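Local coordinates for protein amine oxidase (Emericella nidulans, PDB 3PGB) that probably oxidises primary amines to aldehydes at the expense of molecular oxygen, using a copper ion and a topaquinone cofactor made from one of its own tyrosines, at residues Val177-Pro182 against Asn663-His668; Lys303-Gly308 against Asp525-Ser530; Asn548-Leu553 against Leu683-Leu688. One frame throughout, in Å; residues are numbered along the deposited sequence.

Contact 1 of 3, residues Val177-Pro182 against Asn663-His668; sequences VRNVEP and NSQDIH
Gln665 and Val180 meet where a short 3-10 segment of the copper amine oxidase domain, beginning at Asn663, packs against the end of strand 176-178, as the chain leaves a small antiparallel sheet formed earlier in the sequence. That exit is an Asx turn, in which Asn179 OD1 accepts the backbone N of Glu181. Ser664 contributes indirectly: its OG receives Gln665 NE2 at 3.0 Å, close to the amide plane, which settles how the amide is turned. Glutamine suits the next position because it is long, flexible and both donor and acceptor. With CG anti to the carbonyl carbon (chi1 -58°) and the chain bent at chi2 (-55°), Gln665 carries its OE1 to the backbone N of Val180, 2.9 Å away, the donor standing above the carbonyl plane. A water donates to this OE1 and to Asn179 OD1. The two amides run side by side with planes 63° apart, and Asn137 holds the ND2 of Asn179. Another water links Gln665 NE2 with Glu181 OE1. The backbone O of Gln665 takes Arg178 NE at 2.8 Å, a nearly straight bond at the guanidinium edge and in the carbonyl plane, reached by an extended arginine chain; Gln229 receives the NH2. At Asp666, CB lies 3.9 Å from CG2 of Val177. Its carboxylate makes a salt bridge with Arg171, while Arg178 NE stays 4.3 Å from Asp666 OD2, a matter of charge alone. A water accepts from the backbone N of Arg178 and donates to Asp666 OD2, 2.8 Å from that oxygen.

Contact 2 of 3, residues Lys303-Gly308 against Asp525-Ser530; sequences KPNVDG and DSLSGS
Asn305 reaches Ser526 with its amide: ND2 donates to Ser526 O at 2.8 Å, with that oxygen close to the amide plane of the asparagine, yet the donor stands 65° out of the peptide carbonyl plane, well off its lone pairs. The same amide offers OD1 to Ser526 N, a weak bond of 3.4 Å, and a water 2.7 Å from Asn305 OD1 also accepts from Ser526 N. Asparagine fits here because one short side chain can address both polar groups of a single residue. Beside it Leu527 lays CD1 3.8 Å from Asn305 ND2. Ser526 OG sits 3.2 Å from Lys303 O, at best a weak bond, and shares a water with Pro304 O. The loop 303-308, which follows helix 287-294 in the DUF1965 region, is thus held against the enzyme domain. It bonds to Ser526 just before Leu527 and Ser528, the middle strand of a small antiparallel sheet between 511-512 and 522-524, and from there the chain continues to the copper ligand His532. Further out, Pro255 O takes a second bond from Asn305 ND2, Asn242 ND2 holds Asn305 O, and Tyr512 OH bonds to Lys303 O. Asp525 packs on Phe610 of the second subunit.

Contact 3 of 3, residues Asn548-Leu553 against Leu683-Leu688; sequences NNTIEL and LNQTDL. With CA (calcium ion), chain F; NAG (2-acetamido-2-deoxy-beta-D-glucopyranose), chain C.
This is a short antiparallel strand pairing, reinforced by side chains, near the beginning of strands 548-562 and 686-698 in the catalytic domain. Asn549 and Thr686 form a hydrogen-bonded pair: Asn549 N donates to Thr686 O at 2.9 Å, whereas the return bond from Thr686 N to Asn549 O is weak. The N-to-C directions of the two short segments differ by 64°, far from the 180° of a regular antiparallel pair, consistent with a brief pairing, and Thr550 takes over beyond it. Its OG1 donates to Gln685 OE1 at 2.7 Å, in the carbonyl plane and on a lone pair, and accepts Gln685 N at 2.9 Å. Threonine serves well, its hydroxyl making three bonds, two to Gln685 and one to Gln604. Gln685 bends at chi2 (-62°) to bring the amide back across Thr550. Both strands belong to the large beta-sandwich of copper amine oxidases. Segment 683-688 supplies Asp687 OD1, 2.3 Å from a calcium ion, and Leu688 O at 2.4 Å, with Asp541, Phe542, Asp543 and a water completing six ligands; Asp687 OD2 forms a salt bridge with Lys114. Asn549 reaches the site through that water, which donates to its OD1, as does Ile544 N. On the apolar side Leu688 CD2 meets Ile551 CG1 at 3.7 Å. Outward, Asn684 ND2 carries the N-linked sugar, and Gln604 NE2 also bonds to Asn684 OD1.

Overall arrangement
Contact 3 lies within the catalytic domain, pairing two of its own strands beside calcium, whereas contacts 1 and 2 bring stretches from earlier in the chain against it. All three have buried parts, but contact 1 is only partly buried, and contact 3 runs outward to a glycan. Their chemistry follows: a glutamine, an arginine and waters join the strand end and the 3-10 segment of contact 1, one asparagine amide dominates contact 2, and contact 3 adds backbone pairing, apolar packing and metal binding. Centres of contacts 2 and 3 are about 52 Å apart, on opposite sides of the chain's centre. Along the sequence, contact 2 is nested inside the loop closed by contact 1, whose segments alternate with those of contact 3.

Contact 1 of 3, residues Val177-Pro182 against Asn663-His668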
ATOM      1  N   VAL A 177      38.588  13.537  -0.749  1.00 19.95           N
ATOM      2  CA  VAL A 177      37.834  13.883  -1.944  1.00 19.81           C
ATOM      3  C   VAL A 177      37.787  15.403  -2.005  1.00 19.97           C
ATOM      4  O   VAL A 177      37.767  16.067  -0.966  1.00 19.96           O
ATOM      5  CB  VAL A 177      36.407  13.281  -1.916  1.00 19.70           C
ATOM      6  CG1 VAL A 177      35.602  13.848  -0.758  1.00 18.92           C
ATOM      7  CG2 VAL A 177      35.697  13.518  -3.241  1.00 19.53           C
ATOM      8  N   ARG A 178      37.793  15.957  -3.209  1.00 20.03           N
ATOM      9  CA  ARG A 178      37.829  17.404  -3.356  1.00 20.31           C
ATOM     10  C   ARG A 178      36.581  18.046  -2.766  1.00 20.44           C
ATOM     11  O   ARG A 178      35.537  17.400  -2.640  1.00 20.54           O
ATOM     12  CB  ARG A 178      37.967  17.802  -4.827  1.00 20.38           C
ATOM     13  CG  ARG A 178      36.769  17.466  -5.688  1.00 20.77           C
ATOM     14  CD  ARG A 178      36.981  17.961  -7.088  1.00 21.38           C
ATOM     15  NE  ARG A 178      35.876  17.614  -7.971  1.00 21.76           N
ATOM     16  CZ  ARG A 178      35.823  17.925  -9.263  1.00 22.39           C
ATOM     17  NH1 ARG A 178      36.817  18.596  -9.841  1.00 23.43           N
ATOM     18  NH2 ARG A 178      34.774  17.563  -9.986  1.00 21.94           N
ATOM     19  N   ASN A 179      36.706  19.316  -2.399  1.00 20.37           N
ATOM     20  CA  ASN A 179      35.573  20.119  -1.973  1.00 20.35           C
ATOM     21  C   ASN A 179      35.234  21.057  -3.125  1.00 20.69           C
ATOM     22  O   ASN A 179      35.966  22.012  -3.400  1.00 20.82           O
ATOM     23  CB  ASN A 179      35.922  20.894  -0.696  1.00 20.27           C
ATOM     24  CG  ASN A 179      34.762  21.731  -0.168  1.00 19.38           C
ATOM     25  OD1 ASN A 179      33.770  21.961  -0.860  1.00 18.32           O
ATOM     26  ND2 ASN A 179      34.893  22.193   1.064  1.00 17.88           N
ATOM     27  N   VAL A 180      34.129  20.768  -3.805  1.00 21.03           N
ATOM     28  CA  VAL A 180      33.777  21.461  -5.046  1.00 21.22           C
ATOM     29  C   VAL A 180      33.052  22.796  -4.804  1.00 21.52           C
ATOM     30  O   VAL A 180      32.844  23.565  -5.746  1.00 21.39           O
ATOM     31  CB  VAL A 180      32.932  20.532  -5.979  1.00 21.23           C
ATOM     32  CG1 VAL A 180      31.434  20.648  -5.680  1.00 20.78           C
ATOM     33  CG2 VAL A 180      33.209  20.849  -7.430  1.00 20.69           C
ATOM     34  N   GLU A 181      32.674  23.064  -3.551  1.00 22.04           N
ATOM     35  CA  GLU A 181      32.055  24.338  -3.174  1.00 22.59           C
ATOM     36  C   GLU A 181      32.746  24.975  -1.965  1.00 22.69           C
ATOM     37  O   GLU A 181      32.131  25.141  -0.913  1.00 22.64           O
ATOM     38  CB  GLU A 181      30.563  24.141  -2.884  1.00 22.76           C
ATOM     39  CG  GLU A 181      29.782  23.591  -4.077  1.00 23.74           C
ATOM     40  CD  GLU A 181      28.287  23.865  -3.993  1.00 24.51           C
ATOM     41  OE1 GLU A 181      27.509  22.888  -3.981  1.00 24.33           O
ATOM     42  OE2 GLU A 181      27.897  25.057  -3.946  1.00 24.70           O
ATOM     43  N   PRO A 182      34.029  25.348  -2.118  1.00 22.99           N
ATOM     44  CA  PRO A 182      34.793  25.907  -1.007  1.00 23.26           C
ATOM     45  C   PRO A 182      34.590  27.400  -0.786  1.00 23.60           C
ATOM     46  O   PRO A 182      35.011  27.919   0.250  1.00 23.64           O
ATOM     47  CB  PRO A 182      36.236  25.656  -1.433  1.00 23.30           C
ATOM     48  CG  PRO A 182      36.199  25.761  -2.907  1.00 23.14           C
ATOM     49  CD  PRO A 182      34.837  25.283  -3.348  1.00 22.89           C
ATOM     50  N   ASN A 663      29.849  12.052  -2.578  1.00 14.81           N
ATOM     51  CA  ASN A 663      29.829  11.531  -3.952  1.00 14.43           C
ATOM     52  C   ASN A 663      29.566  12.684  -4.940  1.00 14.47           C
ATOM     53  O   ASN A 663      30.123  12.720  -6.032  1.00 14.71           O
ATOM     54  CB  ASN A 663      28.767  10.429  -4.135  1.00 14.24           C
ATOM     55  CG  ASN A 663      29.221   9.042  -3.628  1.00 13.72           C
ATOM     56  OD1 ASN A 663      30.315   8.870  -3.084  1.00 12.26           O
ATOM     57  ND2 ASN A 663      28.359   8.050  -3.815  1.00 12.62           N
ATOM     58  N   SER A 664      28.725  13.630  -4.532  1.00 14.53           N
ATOM     59  CA  SER A 664      28.404  14.820  -5.325  1.00 14.61           C
ATOM     60  C   SER A 664      29.600  15.731  -5.628  1.00 14.66           C
ATOM     61  O   SER A 664      29.533  16.564  -6.527  1.00 14.38           O
ATOM     62  CB  SER A 664      27.368  15.656  -4.576  1.00 14.77           C
ATOM     63  OG  SER A 664      27.901  16.112  -3.345  1.00 14.19           O
ATOM     64  N   GLN A 665      30.674  15.600  -4.857  1.00 14.84           N
ATOM     65  CA  GLN A 665      31.843  16.460  -5.021  1.00 14.88           C
ATOM     66  C   GLN A 665      32.736  15.995  -6.166  1.00 15.06           C
ATOM     67  O   GLN A 665      33.512  16.783  -6.701  1.00 14.75           O
ATOM     68  CB  GLN A 665      32.647  16.537  -3.717  1.00 14.78           C
ATOM     69  CG  GLN A 665      31.848  17.050  -2.525  1.00 14.19           C
ATOM     70  CD  GLN A 665      31.195  18.392  -2.789  1.00 13.89           C
ATOM     71  OE1 GLN A 665      31.817  19.444  -2.616  1.00 13.55           O
ATOM     72  NE2 GLN A 665      29.925  18.364  -3.211  1.00 12.78           N
ATOM     73  N   ASP A 666      32.613  14.724  -6.541  1.00 15.34           N
ATOM     74  CA  ASP A 666      33.430  14.149  -7.606  1.00 15.54           C
ATOM     75  C   ASP A 666      32.657  13.016  -8.303  1.00 15.87           C
ATOM     76  O   ASP A 666      32.934  11.828  -8.115  1.00 15.44           O
ATOM     77  CB  ASP A 666      34.756  13.657  -7.017  1.00 15.72           C
ATOM     78  CG  ASP A 666      35.838  13.474  -8.062  1.00 15.45           C
ATOM     79  OD1 ASP A 666      35.510  13.304  -9.252  1.00 15.43           O
ATOM     80  OD2 ASP A 666      37.027  13.494  -7.678  1.00 15.46           O
ATOM     81  N   ILE A 667      31.688  13.407  -9.123  1.00 16.24           N
ATOM     82  CA  ILE A 667      30.760  12.449  -9.717  1.00 16.78           C
ATOM     83  C   ILE A 667      31.431  11.483 -10.699  1.00 17.22           C
ATOM     84  O   ILE A 667      30.904  10.402 -10.961  1.00 17.16           O
ATOM     85  CB  ILE A 667      29.548  13.154 -10.381  1.00 16.77           C
ATOM     86  CG1 ILE A 667      29.958  13.923 -11.639  1.00 16.53           C
ATOM     87  CG2 ILE A 667      28.863  14.089  -9.379  1.00 16.62           C
ATOM     88  CD1 ILE A 667      28.865  14.853 -12.167  1.00 16.21           C
ATOM     89  N   HIS A 668      32.593  11.863 -11.222  1.00 17.80           N
ATOM     90  CA  HIS A 668      33.370  10.976 -12.096  1.00 18.17           C
ATOM     91  C   HIS A 668      34.278  10.013 -11.322  1.00 18.24           C
ATOM     92  O   HIS A 668      34.740   9.021 -11.879  1.00 18.51           O
ATOM     93  CB  HIS A 668      34.187  11.797 -13.094  1.00 18.22           C
ATOM     94  CG  HIS A 668      33.352  12.455 -14.148  1.00 19.19           C
ATOM     95  ND1 HIS A 668      32.893  11.783 -15.261  1.00 20.53           N
ATOM     96  CD2 HIS A 668      32.882  13.722 -14.251  1.00 19.89           C
ATOM     97  CE1 HIS A 668      32.181  12.611 -16.008  1.00 20.89           C
ATOM     98  NE2 HIS A 668      32.163  13.795 -15.421  1.00 20.16           N
TER
HETATM   99  O   HOH W   1      38.808  14.413  -5.727  1.00 15.49           O
HETATM  100  O   HOH W   2      31.049  21.065  -0.661  1.00 20.53           O
HETATM  101  O   HOH W   3      28.205  20.266  -3.995  1.00  9.75           O

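Contact 2 of 3, residues Lys303-Gly308 against Asp525-Ser530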
ATOM      1  N   LYS A 303       5.834  36.946 -16.648  1.00 23.33           N
ATOM      2  CA  LYS A 303       5.449  37.346 -15.294  1.00 23.28           C
ATOM      3  C   LYS A 303       6.141  36.529 -14.192  1.00 22.71           C
ATOM      4  O   LYS A 303       6.447  35.354 -14.383  1.00 22.74           O
ATOM      5  CB  LYS A 303       3.928  37.224 -15.121  1.00 23.61           C
ATOM      6  CG  LYS A 303       3.078  38.126 -16.030  1.00 24.68           C
ATOM      7  CD  LYS A 303       1.601  37.689 -15.974  1.00 26.79           C
ATOM      8  CE  LYS A 303       0.735  38.304 -17.087  1.00 27.73           C
ATOM      9  NZ  LYS A 303       0.221  39.661 -16.732  1.00 28.75           N
ATOM     10  N   PRO A 304       6.370  37.151 -13.023  1.00 21.98           N
ATOM     11  CA  PRO A 304       6.916  36.436 -11.880  1.00 21.67           C
ATOM     12  C   PRO A 304       5.889  35.568 -11.162  1.00 21.36           C
ATOM     13  O   PRO A 304       4.680  35.744 -11.338  1.00 21.38           O
ATOM     14  CB  PRO A 304       7.320  37.562 -10.938  1.00 21.55           C
ATOM     15  CG  PRO A 304       6.351  38.621 -11.217  1.00 21.78           C
ATOM     16  CD  PRO A 304       6.088  38.556 -12.691  1.00 21.96           C
ATOM     17  N   ASN A 305       6.389  34.642 -10.355  1.00 20.84           N
ATOM     18  CA  ASN A 305       5.588  33.999  -9.333  1.00 20.52           C
ATOM     19  C   ASN A 305       5.780  34.798  -8.055  1.00 20.20           C
ATOM     20  O   ASN A 305       6.900  34.934  -7.585  1.00 20.10           O
ATOM     21  CB  ASN A 305       6.041  32.553  -9.123  1.00 20.38           C
ATOM     22  CG  ASN A 305       5.783  31.678 -10.336  1.00 20.42           C
ATOM     23  OD1 ASN A 305       4.637  31.349 -10.646  1.00 20.50           O
ATOM     24  ND2 ASN A 305       6.849  31.285 -11.021  1.00 19.54           N
ATOM     25  N   VAL A 306       4.700  35.341  -7.503  1.00 20.07           N
ATOM     26  CA  VAL A 306       4.778  36.085  -6.248  1.00 19.98           C
ATOM     27  C   VAL A 306       4.051  35.335  -5.134  1.00 19.92           C
ATOM     28  O   VAL A 306       3.012  34.706  -5.359  1.00 19.74           O
ATOM     29  CB  VAL A 306       4.226  37.520  -6.392  1.00 19.95           C
ATOM     30  CG1 VAL A 306       4.794  38.174  -7.641  1.00 19.91           C
ATOM     31  CG2 VAL A 306       2.714  37.520  -6.433  1.00 20.66           C
ATOM     32  N   ASP A 307       4.615  35.408  -3.932  1.00 19.90           N
ATOM     33  CA  ASP A 307       4.082  34.692  -2.784  1.00 19.94           C
ATOM     34  C   ASP A 307       2.686  35.180  -2.412  1.00 19.89           C
ATOM     35  O   ASP A 307       2.345  36.348  -2.602  1.00 19.89           O
ATOM     36  CB  ASP A 307       5.023  34.823  -1.572  1.00 20.04           C
ATOM     37  CG  ASP A 307       4.827  33.703  -0.550  1.00 20.32           C
ATOM     38  OD1 ASP A 307       4.502  32.571  -0.962  1.00 20.31           O
ATOM     39  OD2 ASP A 307       5.016  33.941   0.664  1.00 20.68           O
ATOM     40  N   GLY A 308       1.892  34.259  -1.880  1.00 20.00           N
ATOM     41  CA  GLY A 308       0.518  34.529  -1.476  1.00 19.94           C
ATOM     42  C   GLY A 308      -0.058  33.309  -0.791  1.00 20.02           C
ATOM     43  O   GLY A 308       0.597  32.261  -0.721  1.00 20.39           O
ATOM     44  N   ASP A 525      -0.124  30.603 -11.969  1.00 17.10           N
ATOM     45  CA  ASP A 525      -0.007  31.719 -12.928  1.00 17.30           C
ATOM     46  C   ASP A 525       1.258  31.662 -13.787  1.00 16.74           C
ATOM     47  O   ASP A 525       1.189  31.831 -15.003  1.00 16.69           O
ATOM     48  CB  ASP A 525      -0.088  33.081 -12.215  1.00 17.58           C
ATOM     49  CG  ASP A 525      -1.350  33.234 -11.357  1.00 19.47           C
ATOM     50  OD1 ASP A 525      -1.753  34.392 -11.081  1.00 21.83           O
ATOM     51  OD2 ASP A 525      -1.937  32.203 -10.948  1.00 21.08           O
ATOM     52  N   SER A 526       2.401  31.413 -13.158  1.00 16.44           N
ATOM     53  CA  SER A 526       3.668  31.276 -13.884  1.00 16.12           C
ATOM     54  C   SER A 526       4.504  30.117 -13.342  1.00 16.04           C
ATOM     55  O   SER A 526       5.740  30.176 -13.324  1.00 15.66           O
ATOM     56  CB  SER A 526       4.450  32.590 -13.819  1.00 16.15           C
ATOM     57  OG  SER A 526       3.749  33.615 -14.496  1.00 15.85           O
ATOM     58  N   LEU A 527       3.818  29.049 -12.932  1.00 16.07           N
ATOM     59  CA  LEU A 527       4.443  27.955 -12.193  1.00 15.96           C
ATOM     60  C   LEU A 527       4.271  26.612 -12.887  1.00 15.94           C
ATOM     61  O   LEU A 527       3.167  26.259 -13.295  1.00 16.00           O
ATOM     62  CB  LEU A 527       3.853  27.864 -10.782  1.00 15.90           C
ATOM     63  CG  LEU A 527       4.711  27.122  -9.753  1.00 15.89           C
ATOM     64  CD1 LEU A 527       5.962  27.927  -9.485  1.00 16.17           C
ATOM     65  CD2 LEU A 527       3.953  26.885  -8.463  1.00 15.33           C
ATOM     66  N   SER A 528       5.375  25.877 -13.014  1.00 15.86           N
ATOM     67  CA  SER A 528       5.343  24.481 -13.416  1.00 15.49           C
ATOM     68  C   SER A 528       5.602  23.602 -12.210  1.00 15.16           C
ATOM     69  O   SER A 528       6.498  23.876 -11.411  1.00 14.74           O
ATOM     70  CB  SER A 528       6.398  24.184 -14.472  1.00 15.59           C
ATOM     71  OG  SER A 528       6.504  22.786 -14.680  1.00 15.85           O
ATOM     72  N   GLY A 529       4.823  22.533 -12.094  1.00 14.86           N
ATOM     73  CA  GLY A 529       5.021  21.565 -11.037  1.00 14.74           C
ATOM     74  C   GLY A 529       6.332  20.827 -11.196  1.00 14.70           C
ATOM     75  O   GLY A 529       6.886  20.353 -10.207  1.00 14.67           O
ATOM     76  N   SER A 530       6.824  20.745 -12.438  1.00 14.64           N
ATOM     77  CA  SER A 530       8.107  20.117 -12.770  1.00 14.38           C
ATOM     78  C   SER A 530       7.958  18.595 -12.714  1.00 14.68           C
ATOM     79  O   SER A 530       6.840  18.075 -12.810  1.00 14.82           O
ATOM     80  CB  SER A 530       9.230  20.617 -11.843  1.00 14.63           C
ATOM     81  OG  SER A 530      10.518  20.481 -12.425  1.00 13.69           O
TER
HETATM   82  O   HOH W   4       2.099  35.368 -12.471  1.00 27.20           O
HETATM   83  O   HOH W   5       2.130  31.854  -9.921  1.00 20.36           O

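Contact 3 of 3, residues Asn548-Leu553 against Leu683-Leu688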
ATOM      1  N   ASN A 548      24.898 -17.453   6.453  1.00 16.76           N
ATOM      2  CA  ASN A 548      24.913 -18.163   5.159  1.00 16.96           C
ATOM      3  C   ASN A 548      23.506 -18.287   4.539  1.00 16.70           C
ATOM      4  O   ASN A 548      22.751 -19.201   4.886  1.00 16.94           O
ATOM      5  CB  ASN A 548      25.567 -19.556   5.303  1.00 17.11           C
ATOM      6  CG  ASN A 548      27.064 -19.486   5.663  1.00 17.67           C
ATOM      7  OD1 ASN A 548      27.733 -18.477   5.429  1.00 18.40           O
ATOM      8  ND2 ASN A 548      27.592 -20.578   6.214  1.00 18.54           N
ATOM      9  N   ASN A 549      23.171 -17.363   3.630  1.00 16.12           N
ATOM     10  CA  ASN A 549      21.852 -17.313   2.975  1.00 15.54           C
ATOM     11  C   ASN A 549      21.907 -17.390   1.439  1.00 15.32           C
ATOM     12  O   ASN A 549      22.982 -17.283   0.837  1.00 15.10           O
ATOM     13  CB  ASN A 549      21.126 -16.024   3.363  1.00 15.29           C
ATOM     14  CG  ASN A 549      20.849 -15.922   4.848  1.00 15.18           C
ATOM     15  OD1 ASN A 549      20.578 -14.832   5.360  1.00 14.00           O
ATOM     16  ND2 ASN A 549      20.910 -17.050   5.552  1.00 14.54           N
ATOM     17  N   THR A 550      20.734 -17.568   0.819  1.00 14.88           N
ATOM     18  CA  THR A 550      20.585 -17.533  -0.640  1.00 14.75           C
ATOM     19  C   THR A 550      19.303 -16.804  -1.035  1.00 14.41           C
ATOM     20  O   THR A 550      18.296 -16.901  -0.340  1.00 14.53           O
ATOM     21  CB  THR A 550      20.524 -18.954  -1.247  1.00 14.87           C
ATOM     22  OG1 THR A 550      21.622 -19.740  -0.767  1.00 15.47           O
ATOM     23  CG2 THR A 550      20.566 -18.893  -2.776  1.00 14.25           C
ATOM     24  N   ILE A 551      19.337 -16.079  -2.151  1.00 14.04           N
ATOM     25  CA  ILE A 551      18.134 -15.462  -2.695  1.00 13.94           C
ATOM     26  C   ILE A 551      17.441 -16.450  -3.620  1.00 14.17           C
ATOM     27  O   ILE A 551      18.065 -16.978  -4.531  1.00 14.20           O
ATOM     28  CB  ILE A 551      18.438 -14.187  -3.496  1.00 13.74           C
ATOM     29  CG1 ILE A 551      19.042 -13.105  -2.591  1.00 13.54           C
ATOM     30  CG2 ILE A 551      17.178 -13.685  -4.180  1.00 13.26           C
ATOM     31  CD1 ILE A 551      18.234 -12.785  -1.356  1.00 12.91           C
ATOM     32  N   GLU A 552      16.160 -16.710  -3.375  1.00 14.42           N
ATOM     33  CA  GLU A 552      15.376 -17.571  -4.250  1.00 14.49           C
ATOM     34  C   GLU A 552      14.289 -16.733  -4.890  1.00 14.62           C
ATOM     35  O   GLU A 552      13.624 -15.949  -4.210  1.00 14.36           O
ATOM     36  CB  GLU A 552      14.746 -18.735  -3.490  1.00 14.40           C
ATOM     37  CG  GLU A 552      14.080 -19.755  -4.420  1.00 14.91           C
ATOM     38  CD  GLU A 552      13.480 -20.946  -3.691  1.00 16.01           C
ATOM     39  OE1 GLU A 552      13.268 -22.002  -4.331  1.00 17.09           O
ATOM     40  OE2 GLU A 552      13.215 -20.835  -2.477  1.00 17.25           O
ATOM     41  N   LEU A 553      14.130 -16.897  -6.201  1.00 14.75           N
ATOM     42  CA  LEU A 553      13.049 -16.266  -6.940  1.00 14.97           C
ATOM     43  C   LEU A 553      11.994 -17.328  -7.181  1.00 15.33           C
ATOM     44  O   LEU A 553      12.276 -18.370  -7.778  1.00 15.54           O
ATOM     45  CB  LEU A 553      13.545 -15.695  -8.271  1.00 14.70           C
ATOM     46  CG  LEU A 553      14.726 -14.723  -8.182  1.00 14.18           C
ATOM     47  CD1 LEU A 553      15.196 -14.316  -9.578  1.00 13.56           C
ATOM     48  CD2 LEU A 553      14.360 -13.504  -7.352  1.00 12.83           C
ATOM     49  N   LEU A 683      26.745 -15.819  -4.380  1.00 19.01           N
ATOM     50  CA  LEU A 683      25.687 -15.527  -3.421  1.00 19.03           C
ATOM     51  C   LEU A 683      24.936 -16.814  -3.075  1.00 19.10           C
ATOM     52  O   LEU A 683      23.804 -16.768  -2.592  1.00 19.18           O
ATOM     53  CB  LEU A 683      24.731 -14.466  -3.987  1.00 19.03           C
ATOM     54  CG  LEU A 683      25.353 -13.119  -4.385  1.00 18.68           C
ATOM     55  CD1 LEU A 683      24.333 -12.257  -5.106  1.00 17.80           C
ATOM     56  CD2 LEU A 683      25.924 -12.380  -3.175  1.00 18.09           C
ATOM     57  N   ASN A 684      25.575 -17.962  -3.313  1.00 19.25           N
ATOM     58  CA  ASN A 684      25.015 -19.252  -2.910  1.00 19.45           C
ATOM     59  C   ASN A 684      25.460 -19.628  -1.498  1.00 19.17           C
ATOM     60  O   ASN A 684      26.596 -20.030  -1.289  1.00 19.05           O
ATOM     61  CB  ASN A 684      25.419 -20.354  -3.885  1.00 19.71           C
ATOM     62  CG  ASN A 684      24.702 -21.661  -3.609  1.00 20.78           C
ATOM     63  OD1 ASN A 684      23.474 -21.704  -3.552  1.00 21.19           O
ATOM     64  ND2 ASN A 684      25.463 -22.733  -3.438  1.00 23.49           N
ATOM     65  N   GLN A 685      24.546 -19.495  -0.540  1.00 19.14           N
ATOM     66  CA  GLN A 685      24.813 -19.776   0.869  1.00 18.99           C
ATOM     67  C   GLN A 685      26.070 -19.085   1.389  1.00 18.81           C
ATOM     68  O   GLN A 685      26.952 -19.713   1.979  1.00 18.96           O
ATOM     69  CB  GLN A 685      24.845 -21.286   1.121  1.00 19.03           C
ATOM     70  CG  GLN A 685      23.469 -21.912   1.063  1.00 19.65           C
ATOM     71  CD  GLN A 685      22.539 -21.370   2.123  1.00 20.15           C
ATOM     72  OE1 GLN A 685      21.593 -20.647   1.821  1.00 20.45           O
ATOM     73  NE2 GLN A 685      22.806 -21.716   3.378  1.00 20.80           N
ATOM     74  N   THR A 686      26.136 -17.782   1.145  1.00 18.62           N
ATOM     75  CA  THR A 686      27.130 -16.915   1.760  1.00 18.41           C
ATOM     76  C   THR A 686      26.381 -15.780   2.431  1.00 18.16           C
ATOM     77  O   THR A 686      25.149 -15.727   2.361  1.00 18.02           O
ATOM     78  CB  THR A 686      28.116 -16.333   0.723  1.00 18.49           C
ATOM     79  OG1 THR A 686      27.464 -15.325  -0.056  1.00 18.13           O
ATOM     80  CG2 THR A 686      28.645 -17.433  -0.196  1.00 19.08           C
ATOM     81  N   ASP A 687      27.123 -14.877   3.076  1.00 17.73           N
ATOM     82  CA  ASP A 687      26.531 -13.712   3.730  1.00 17.22           C
ATOM     83  C   ASP A 687      26.189 -12.670   2.674  1.00 16.77           C
ATOM     84  O   ASP A 687      27.072 -12.091   2.052  1.00 17.04           O
ATOM     85  CB  ASP A 687      27.493 -13.137   4.782  1.00 17.23           C
ATOM     86  CG  ASP A 687      26.854 -12.051   5.653  1.00 17.23           C
ATOM     87  OD1 ASP A 687      25.795 -11.499   5.269  1.00 16.52           O
ATOM     88  OD2 ASP A 687      27.414 -11.753   6.733  1.00 16.17           O
ATOM     89  N   LEU A 688      24.900 -12.426   2.479  1.00 16.31           N
ATOM     90  CA  LEU A 688      24.455 -11.465   1.471  1.00 15.78           C
ATOM     91  C   LEU A 688      23.815 -10.242   2.115  1.00 15.28           C
ATOM     92  O   LEU A 688      23.389 -10.282   3.275  1.00 15.18           O
ATOM     93  CB  LEU A 688      23.501 -12.128   0.462  1.00 15.81           C
ATOM     94  CG  LEU A 688      22.358 -12.999   0.985  1.00 16.41           C
ATOM     95  CD1 LEU A 688      21.276 -12.141   1.631  1.00 16.23           C
ATOM     96  CD2 LEU A 688      21.772 -13.863  -0.140  1.00 16.84           C
TER
HETATM   97 CA    CA F 903      23.487 -11.162   5.513  1.00 15.97          CA
HETATM   98  C1  NAG C   1      24.858 -24.013  -3.171  1.00 27.91           C
HETATM   99  C2  NAG C   1      25.802 -25.105  -3.639  1.00 29.61           C
HETATM  100  C3  NAG C   1      25.102 -26.442  -3.425  1.00 29.96           C
HETATM  101  C4  NAG C   1      24.744 -26.634  -1.954  1.00 30.37           C
HETATM  102  C5  NAG C   1      24.088 -25.389  -1.350  1.00 29.51           C
HETATM  103  C6  NAG C   1      24.284 -25.395   0.156  1.00 29.69           C
HETATM  104  C7  NAG C   1      27.366 -24.977  -5.541  1.00 31.45           C
HETATM  105  C8  NAG C   1      27.503 -24.759  -7.022  1.00 31.05           C
HETATM  106  N2  NAG C   1      26.125 -24.914  -5.045  1.00 30.67           N
HETATM  107  O3  NAG C   1      25.946 -27.484  -3.852  1.00 29.09           O
HETATM  108  O4  NAG C   1      23.836 -27.717  -1.831  1.00 32.11           O
HETATM  109  O5  NAG C   1      24.608 -24.153  -1.792  1.00 28.68           O
HETATM  110  O6  NAG C   1      23.127 -25.940   0.727  1.00 30.91           O
HETATM  111  O7  NAG C   1      28.367 -25.204  -4.860  1.00 32.27           O
HETATM  112  O   HOH W   6      22.790 -13.378   4.530  1.00  6.14           O
HETATM  113  O   HOH W   7      21.562 -16.010  -3.832  1.00 15.23           O